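Local structure of GlcNAc Inducible Gene 2, GIG2 (6AKZ) at residues Q333-I338 / P354-R359; S59-C64 / L272-S277. The protein binds an iron(III) ion and is probably an oxygenase of the DUF1479 family, in the cupin clan, with a gene inducible by N-acetylglucosamine. One frame throughout, in Å; residues are numbered along the deposited sequence.

Interaction 1 of 2, residues Q333-I338 / P354-R359; sequences QGIISI and PHEVDR. With FE (Fe (III) ion), chain B.
The branch methyl CG2 of I335 touches the carboxylate of E356, 3.8 Å from OE2, the two side chains crossing at about a right angle. Traced outward, the glutamate draws steadily nearer. E356 CB is still 6.2 Å from I335 CG2. E356 CG, set between the backbone N and the carbonyl carbon (chi1 53°), closes to 4.8 Å from I335 CG2, and beyond it the chain is extended to CD. At the tip the two oxygens diverge: OE2 reaches the methyl, while E356 OE1 is turned to the far side of the carboxylate, 5.5 Å from I335 CG2. OE2 also forms a salt bridge with R273 NE, which probably fixes the rotation of the group more firmly than the methyl does. R273 belongs to strand 272-274, the middle member of a three-stranded antiparallel sheet whose outer strands are 336-337 and 355-357. No hydrogen bond joins these outer strands directly; their side chains meet beside R273, which I335, S337 and D358 also touch. Further along, S337 OG lies 3.8 Å from D358 OD1, too far for a hydrogen bond; the other aspartate oxygen, OD2, is hydrogen-bonded to T271 OG1. In strand 355-357 the CB of H355 points away from 333-338, and NE2 of its imidazole binds iron at 2.2 Å. H192 and D194 complete a two-histidine, one-carboxylate facial triad, as in many non-haem iron oxygenases of cupin fold. Three waters fill the remaining positions, water 1 standing directly across the metal from H355 NE2 and water 3 lying in the ring plane at its edge. A hydrogen bond from H355 ND1 to L353 O holds the imidazole on its other nitrogen.

Interaction 2 of 2, residues S59-C64 / L272-S277; sequences SYVPKC and LRVLPS
Y60 extends its CG away from its backbone N (chi1 -168°), which carries the phenol ring out to P276; in V61 it is CG1 that is anti to the backbone N (chi1 171°), which puts CG2 opposite the carbonyl carbon, facing V274. On V274 the methyl that answers is CG2, lodged between backbone N and carbonyl carbon. The two valine methyls, V61 CG2 and V274 CG2, touch at 4.1 Å, their side chains at about a right angle. The tyrosine contact is closer and has two parts. Its CD1 packs on the proline ring, 3.4 Å from P276 CG, while Y60 CE1 comes within 3.4 Å of P276 O, which lies at the ring edge near its plane. Water 4, also in the plane of the ring at its edge, joins the same two residues: it accepts from Y60 OH at 2.7 Å and donates to P276 O at 2.9 Å. The hydroxyl of this buried tyrosine thus has an acceptor for its proton. P276 is the centre of an inverse gamma turn closed by S277 N to L275 O at 2.7 Å; this sharp bend ends the extended run of strand 272-274 and leads into helix 278-287, with S277 at the N-cap position. R85 lies against the tyrosine in a cation-pi contact, and its NH1 is hydrogen-bonded to Y60 O. I336 of strand 336-337 touches Y60 and V61 of one segment and P276 of the other. Around them, helix 32-56 packs on Y60 through E52 and I53 and takes a hydrogen bond from S277 OG at E49, while C87 of strand 87-91, next to edge strand 63-65 in the seven-stranded mixed sheet, touches both V61 and P276.

Overall arrangement
The centres of the two interactions lie about 9 Å apart, on the same side of the chain's centre. Along the chain they come in series: 59-64 and 272-277 first, then 333-338 and 354-359. Strand 272-274 of interaction 2 runs between the two outer strands of interaction 1; I336 O probably accepts a hydrogen bond from V274 N at 2.9 Å, and H355 CB packs against R273 O. From 59-64, whose end enters the outermost strand of the seven-stranded sheet, packing thus continues through V274 to the neighbouring strand, which carries H355. The V274 side chain is about 9 Å from the iron by nearest atoms, so interaction 2 borders the metal site to which interaction 1 contributes a ligand.

Interaction 1 of 2, residues Q333-I338 / P354-R359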
ATOM      1  N   GLN A 333       0.421   0.116 -21.394  1.00 16.34           N
ATOM      2  CA  GLN A 333       1.648   0.474 -22.049  1.00 20.47           C
ATOM      3  C   GLN A 333       2.749   0.837 -21.031  1.00 18.28           C
ATOM      4  O   GLN A 333       3.932   0.717 -21.297  1.00 20.42           O
ATOM      5  CB  GLN A 333       1.372   1.715 -22.875  1.00 24.09           C
ATOM      6  CG  GLN A 333       2.576   2.182 -23.644  1.00 28.61           C
ATOM      7  CD  GLN A 333       2.270   3.294 -24.630  1.00 28.16           C
ATOM      8  OE1 GLN A 333       1.409   4.162 -24.415  1.00 32.00           O
ATOM      9  NE2 GLN A 333       2.999   3.277 -25.702  1.00 27.68           N
ATOM     10  N   GLY A 334       2.297   1.289 -19.880  1.00 14.89           N
ATOM     11  CA  GLY A 334       3.162   1.750 -18.839  1.00 15.97           C
ATOM     12  C   GLY A 334       3.754   0.756 -17.868  1.00 15.98           C
ATOM     13  O   GLY A 334       4.523   1.169 -16.964  1.00 15.77           O
ATOM     14  N   ILE A 335       3.332  -0.512 -17.950  1.00 15.72           N
ATOM     15  CA  ILE A 335       3.720  -1.524 -17.021  1.00 15.10           C
ATOM     16  C   ILE A 335       5.108  -2.066 -17.357  1.00 15.17           C
ATOM     17  O   ILE A 335       5.416  -2.416 -18.508  1.00 14.90           O
ATOM     18  CB  ILE A 335       2.705  -2.667 -16.971  1.00 16.86           C
ATOM     19  CG1 ILE A 335       1.283  -2.145 -16.659  1.00 17.62           C
ATOM     20  CG2 ILE A 335       3.063  -3.649 -15.907  1.00 16.22           C
ATOM     21  CD1 ILE A 335       0.216  -3.142 -17.052  1.00 22.54           C
ATOM     22  N   ILE A 336       5.960  -2.038 -16.346  1.00 13.15           N
ATOM     23  CA  ILE A 336       7.300  -2.564 -16.426  1.00 13.83           C
ATOM     24  C   ILE A 336       7.647  -3.411 -15.247  1.00 14.06           C
ATOM     25  O   ILE A 336       7.110  -3.250 -14.120  1.00 12.79           O
ATOM     26  CB  ILE A 336       8.345  -1.421 -16.559  1.00 14.67           C
ATOM     27  CG1 ILE A 336       8.186  -0.371 -15.476  1.00 15.70           C
ATOM     28  CG2 ILE A 336       8.207  -0.797 -17.923  1.00 15.48           C
ATOM     29  CD1 ILE A 336       9.406   0.511 -15.397  1.00 17.45           C
ATOM     30  N   SER A 337       8.601  -4.313 -15.465  1.00 12.92           N
ATOM     31  CA  SER A 337       9.211  -5.011 -14.316  1.00 14.65           C
ATOM     32  C   SER A 337      10.021  -4.061 -13.526  1.00 14.71           C
ATOM     33  O   SER A 337      10.587  -3.110 -14.093  1.00 14.31           O
ATOM     34  CB  SER A 337      10.143  -6.135 -14.770  1.00 17.25           C
ATOM     35  OG  SER A 337       9.366  -7.113 -15.391  1.00 21.68           O
ATOM     36  N   ILE A 338      10.180  -4.373 -12.239  1.00 12.70           N
ATOM     37  CA  ILE A 338      11.222  -3.651 -11.466  1.00 12.59           C
ATOM     38  C   ILE A 338      12.624  -4.043 -11.926  1.00 14.20           C
ATOM     39  O   ILE A 338      12.787  -5.050 -12.621  1.00 14.24           O
ATOM     40  CB  ILE A 338      11.058  -3.860  -9.953  1.00 13.33           C
ATOM     41  CG1 ILE A 338      11.172  -5.355  -9.617  1.00 11.60           C
ATOM     42  CG2 ILE A 338       9.779  -3.148  -9.499  1.00 14.72           C
ATOM     43  CD1 ILE A 338      11.288  -5.560  -8.146  1.00 13.75           C
ATOM     44  N   PRO A 354      -0.530   1.116  -9.416  1.00 11.99           N
ATOM     45  CA  PRO A 354      -0.882  -0.168 -10.044  1.00 12.30           C
ATOM     46  C   PRO A 354       0.330  -1.095 -10.066  1.00 12.50           C
ATOM     47  O   PRO A 354       1.422  -0.671 -10.446  1.00 10.93           O
ATOM     48  CB  PRO A 354      -1.278   0.268 -11.452  1.00 12.27           C
ATOM     49  CG  PRO A 354      -1.546   1.737 -11.399  1.00 11.19           C
ATOM     50  CD  PRO A 354      -0.712   2.253 -10.331  1.00 11.57           C
ATOM     51  N   HIS A 355       0.091  -2.386  -9.756  1.00 10.22           N
ATOM     52  CA  HIS A 355       1.156  -3.323  -9.722  1.00 11.39           C
ATOM     53  C   HIS A 355       0.580  -4.711  -9.944  1.00 12.65           C
ATOM     54  O   HIS A 355      -0.652  -4.930  -9.874  1.00 14.36           O
ATOM     55  CB  HIS A 355       1.902  -3.228  -8.405  1.00 10.78           C
ATOM     56  CG  HIS A 355       1.029  -3.530  -7.242  1.00 10.84           C
ATOM     57  ND1 HIS A 355       0.117  -2.631  -6.766  1.00 10.76           N
ATOM     58  CD2 HIS A 355       0.844  -4.661  -6.525  1.00 11.35           C
ATOM     59  CE1 HIS A 355      -0.570  -3.179  -5.772  1.00 11.95           C
ATOM     60  NE2 HIS A 355      -0.143  -4.407  -5.615  1.00 10.45           N
ATOM     61  N   GLU A 356       1.463  -5.617 -10.280  1.00 14.06           N
ATOM     62  CA  GLU A 356       1.116  -7.089 -10.350  1.00 15.76           C
ATOM     63  C   GLU A 356       2.413  -7.860 -10.197  1.00 18.30           C
ATOM     64  O   GLU A 356       3.494  -7.292 -10.267  1.00 20.86           O
ATOM     65  CB  GLU A 356       0.517  -7.422 -11.727  1.00 17.14           C
ATOM     66  CG  GLU A 356       1.364  -6.974 -12.884  1.00 20.35           C
ATOM     67  CD  GLU A 356       0.834  -7.308 -14.300  1.00 25.50           C
ATOM     68  OE1 GLU A 356      -0.324  -7.742 -14.440  1.00 32.27           O
ATOM     69  OE2 GLU A 356       1.629  -7.126 -15.278  1.00 24.82           O
ATOM     70  N   VAL A 357       2.306  -9.154  -9.944  1.00 22.02           N
ATOM     71  CA  VAL A 357       3.508 -10.043  -9.917  1.00 25.29           C
ATOM     72  C   VAL A 357       3.714 -10.644 -11.280  1.00 26.28           C
ATOM     73  O   VAL A 357       2.811 -10.704 -12.109  1.00 21.24           O
ATOM     74  CB  VAL A 357       3.488 -11.165  -8.883  1.00 30.98           C
ATOM     75  CG1 VAL A 357       3.932 -10.620  -7.529  1.00 33.83           C
ATOM     76  CG2 VAL A 357       2.152 -11.852  -8.877  1.00 32.44           C
ATOM     77  N   ASP A 358       4.938 -11.029 -11.568  1.00 26.96           N
ATOM     78  CA  ASP A 358       5.248 -11.658 -12.843  1.00 27.35           C
ATOM     79  C   ASP A 358       4.438 -12.959 -12.994  1.00 24.93           C
ATOM     80  O   ASP A 358       4.305 -13.736 -12.017  1.00 25.18           O
ATOM     81  CB  ASP A 358       6.745 -12.013 -12.927  1.00 25.75           C
ATOM     82  CG  ASP A 358       7.632 -10.838 -13.205  1.00 28.11           C
ATOM     83  OD1 ASP A 358       7.389 -10.151 -14.212  1.00 30.31           O
ATOM     84  OD2 ASP A 358       8.677 -10.671 -12.487  1.00 20.48           O
ATOM     85  N   ARG A 359       3.876 -13.138 -14.197  1.00 28.12           N
ATOM     86  CA  ARG A 359       3.104 -14.351 -14.572  1.00 28.44           C
ATOM     87  C   ARG A 359       4.001 -15.618 -14.442  1.00 25.52           C
ATOM     88  O   ARG A 359       3.638 -16.646 -13.854  1.00 30.81           O
ATOM     89  CB  ARG A 359       2.574 -14.182 -16.036  1.00 27.99           C
TER
HETATM   90 FE    FE B 501      -1.234  -6.072  -4.595  1.00 17.60          FE
HETATM   91  O   HOH W   1      -2.378  -7.622  -3.510  1.00 18.80           O
HETATM   92  O   HOH W   2       0.026  -6.242  -2.967  1.00 19.93           O
HETATM   93  O   HOH W   3       0.043  -7.726  -5.242  1.00 20.36           O

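Interaction 2 of 2, residues S59-C64 / L272-S277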
ATOM      1  N   SER A  59      14.869   0.380 -15.739  1.00 14.92           N
ATOM      2  CA  SER A  59      15.692   1.413 -15.136  1.00 15.65           C
ATOM      3  C   SER A  59      14.889   2.702 -14.837  1.00 14.69           C
ATOM      4  O   SER A  59      15.437   3.637 -14.180  1.00 15.97           O
ATOM      5  CB  SER A  59      16.868   1.695 -16.002  1.00 17.72           C
ATOM      6  OG  SER A  59      16.431   2.301 -17.194  1.00 16.92           O
ATOM      7  N   TYR A  60      13.668   2.816 -15.389  1.00 12.86           N
ATOM      8  CA  TYR A  60      12.763   3.911 -15.071  1.00 13.05           C
ATOM      9  C   TYR A  60      12.414   3.947 -13.567  1.00 12.86           C
ATOM     10  O   TYR A  60      12.136   5.020 -13.021  1.00 12.16           O
ATOM     11  CB  TYR A  60      11.545   3.867 -15.963  1.00 13.82           C
ATOM     12  CG  TYR A  60      10.664   5.092 -15.949  1.00 12.57           C
ATOM     13  CD1 TYR A  60       9.699   5.270 -14.975  1.00 12.96           C
ATOM     14  CD2 TYR A  60      10.850   6.087 -16.863  1.00 13.43           C
ATOM     15  CE1 TYR A  60       8.899   6.388 -14.965  1.00 13.06           C
ATOM     16  CE2 TYR A  60      10.065   7.204 -16.905  1.00 15.09           C
ATOM     17  CZ  TYR A  60       9.136   7.390 -15.958  1.00 15.68           C
ATOM     18  OH  TYR A  60       8.386   8.506 -16.025  1.00 14.97           O
ATOM     19  N   VAL A  61      12.448   2.813 -12.863  1.00 13.25           N
ATOM     20  CA  VAL A  61      12.069   2.812 -11.488  1.00 12.20           C
ATOM     21  C   VAL A  61      13.156   3.466 -10.674  1.00 11.72           C
ATOM     22  O   VAL A  61      14.316   3.092 -10.769  1.00 13.49           O
ATOM     23  CB  VAL A  61      11.910   1.330 -10.955  1.00 11.08           C
ATOM     24  CG1 VAL A  61      11.727   1.271  -9.470  1.00 11.62           C
ATOM     25  CG2 VAL A  61      10.759   0.702 -11.728  1.00 10.95           C
ATOM     26  N   PRO A  62      12.795   4.446  -9.856  1.00 11.23           N
ATOM     27  CA  PRO A  62      13.796   5.053  -8.979  1.00 13.12           C
ATOM     28  C   PRO A  62      14.560   4.022  -8.105  1.00 14.28           C
ATOM     29  O   PRO A  62      13.981   3.087  -7.524  1.00 11.97           O
ATOM     30  CB  PRO A  62      12.975   5.982  -8.129  1.00 11.88           C
ATOM     31  CG  PRO A  62      11.755   6.285  -8.938  1.00 11.60           C
ATOM     32  CD  PRO A  62      11.451   5.004  -9.650  1.00 11.30           C
ATOM     33  N   LYS A  63      15.851   4.199  -8.038  1.00 16.01           N
ATOM     34  CA  LYS A  63      16.683   3.328  -7.295  1.00 18.41           C
ATOM     35  C   LYS A  63      17.793   4.141  -6.641  1.00 21.08           C
ATOM     36  O   LYS A  63      18.288   5.061  -7.206  1.00 22.62           O
ATOM     37  CB  LYS A  63      17.287   2.313  -8.271  1.00 20.16           C
ATOM     38  CG  LYS A  63      18.045   1.187  -7.651  1.00 23.06           C
ATOM     39  CD  LYS A  63      18.377   0.060  -8.614  1.00 24.28           C
ATOM     40  CE  LYS A  63      19.683   0.229  -9.343  1.00 24.25           C
ATOM     41  NZ  LYS A  63      19.763  -0.835 -10.369  1.00 23.79           N
ATOM     42  N   CYS A  64      18.166   3.778  -5.444  1.00 17.13           N
ATOM     43  CA  CYS A  64      19.279   4.406  -4.784  1.00 20.39           C
ATOM     44  C   CYS A  64      19.908   3.483  -3.788  1.00 21.56           C
ATOM     45  O   CYS A  64      19.359   2.453  -3.509  1.00 21.63           O
ATOM     46  CB  CYS A  64      18.899   5.713  -4.149  1.00 21.96           C
ATOM     47  SG  CYS A  64      17.936   5.567  -2.646  1.00 23.48           S
ATOM     48  N   LEU A 272       8.092  -8.325  -9.209  1.00 18.61           N
ATOM     49  CA  LEU A 272       7.027  -7.356  -9.184  1.00 14.74           C
ATOM     50  C   LEU A 272       7.086  -6.527 -10.477  1.00 14.95           C
ATOM     51  O   LEU A 272       8.168  -6.272 -11.007  1.00 12.95           O
ATOM     52  CB  LEU A 272       7.243  -6.449  -7.967  1.00 15.23           C
ATOM     53  CG  LEU A 272       6.203  -5.317  -7.693  1.00 15.11           C
ATOM     54  CD1 LEU A 272       4.863  -5.870  -7.335  1.00 17.92           C
ATOM     55  CD2 LEU A 272       6.781  -4.411  -6.621  1.00 16.84           C
ATOM     56  N   ARG A 273       5.922  -6.147 -10.942  1.00 12.81           N
ATOM     57  CA  ARG A 273       5.737  -5.238 -12.052  1.00 13.66           C
ATOM     58  C   ARG A 273       4.895  -4.046 -11.518  1.00 12.44           C
ATOM     59  O   ARG A 273       4.010  -4.223 -10.745  1.00 11.54           O
ATOM     60  CB  ARG A 273       5.069  -5.904 -13.233  1.00 16.11           C
ATOM     61  CG  ARG A 273       5.906  -7.058 -13.721  1.00 18.25           C
ATOM     62  CD  ARG A 273       5.240  -7.935 -14.711  1.00 22.47           C
ATOM     63  NE  ARG A 273       4.478  -7.297 -15.752  1.00 23.66           N
ATOM     64  CZ  ARG A 273       4.974  -6.816 -16.864  1.00 26.01           C
ATOM     65  NH1 ARG A 273       6.284  -6.789 -17.095  1.00 31.13           N
ATOM     66  NH2 ARG A 273       4.162  -6.324 -17.741  1.00 27.79           N
ATOM     67  N   VAL A 274       5.240  -2.864 -11.986  1.00 11.95           N
ATOM     68  CA  VAL A 274       4.580  -1.676 -11.559  1.00 12.34           C
ATOM     69  C   VAL A 274       4.307  -0.740 -12.744  1.00 12.24           C
ATOM     70  O   VAL A 274       4.930  -0.896 -13.799  1.00 11.88           O
ATOM     71  CB  VAL A 274       5.507  -0.876 -10.582  1.00 13.71           C
ATOM     72  CG1 VAL A 274       5.701  -1.632  -9.293  1.00 12.96           C
ATOM     73  CG2 VAL A 274       6.894  -0.598 -11.179  1.00 15.83           C
ATOM     74  N   LEU A 275       3.435   0.211 -12.546  1.00 11.69           N
ATOM     75  CA  LEU A 275       3.222   1.304 -13.489  1.00 12.31           C
ATOM     76  C   LEU A 275       3.762   2.522 -12.771  1.00 11.89           C
ATOM     77  O   LEU A 275       3.036   3.155 -11.999  1.00 11.59           O
ATOM     78  CB  LEU A 275       1.734   1.466 -13.781  1.00 13.66           C
ATOM     79  CG  LEU A 275       1.407   1.996 -15.145  1.00 14.63           C
ATOM     80  CD1 LEU A 275      -0.124   2.071 -15.278  1.00 15.52           C
ATOM     81  CD2 LEU A 275       2.034   3.325 -15.296  1.00 13.88           C
ATOM     82  N   PRO A 276       4.998   2.941 -13.088  1.00 11.48           N
ATOM     83  CA  PRO A 276       5.673   3.908 -12.274  1.00 10.91           C
ATOM     84  C   PRO A 276       5.292   5.358 -12.605  1.00 11.08           C
ATOM     85  O   PRO A 276       6.128   6.216 -13.004  1.00 13.28           O
ATOM     86  CB  PRO A 276       7.158   3.550 -12.510  1.00 10.80           C
ATOM     87  CG  PRO A 276       7.161   3.207 -13.977  1.00 12.14           C
ATOM     88  CD  PRO A 276       5.937   2.301 -14.056  1.00 10.77           C
ATOM     89  N   SER A 277       3.992   5.647 -12.572  1.00 12.23           N
ATOM     90  CA  SER A 277       3.559   6.993 -12.822  1.00 13.22           C
ATOM     91  C   SER A 277       2.314   7.222 -11.921  1.00 12.80           C
ATOM     92  O   SER A 277       1.195   6.891 -12.282  1.00 13.85           O
ATOM     93  CB  SER A 277       3.188   7.163 -14.311  1.00 15.34           C
ATOM     94  OG  SER A 277       2.703   8.500 -14.599  1.00 16.78           O
TER
HETATM   95  O   HOH W   4       6.387   8.850 -14.232  1.00 20.63           O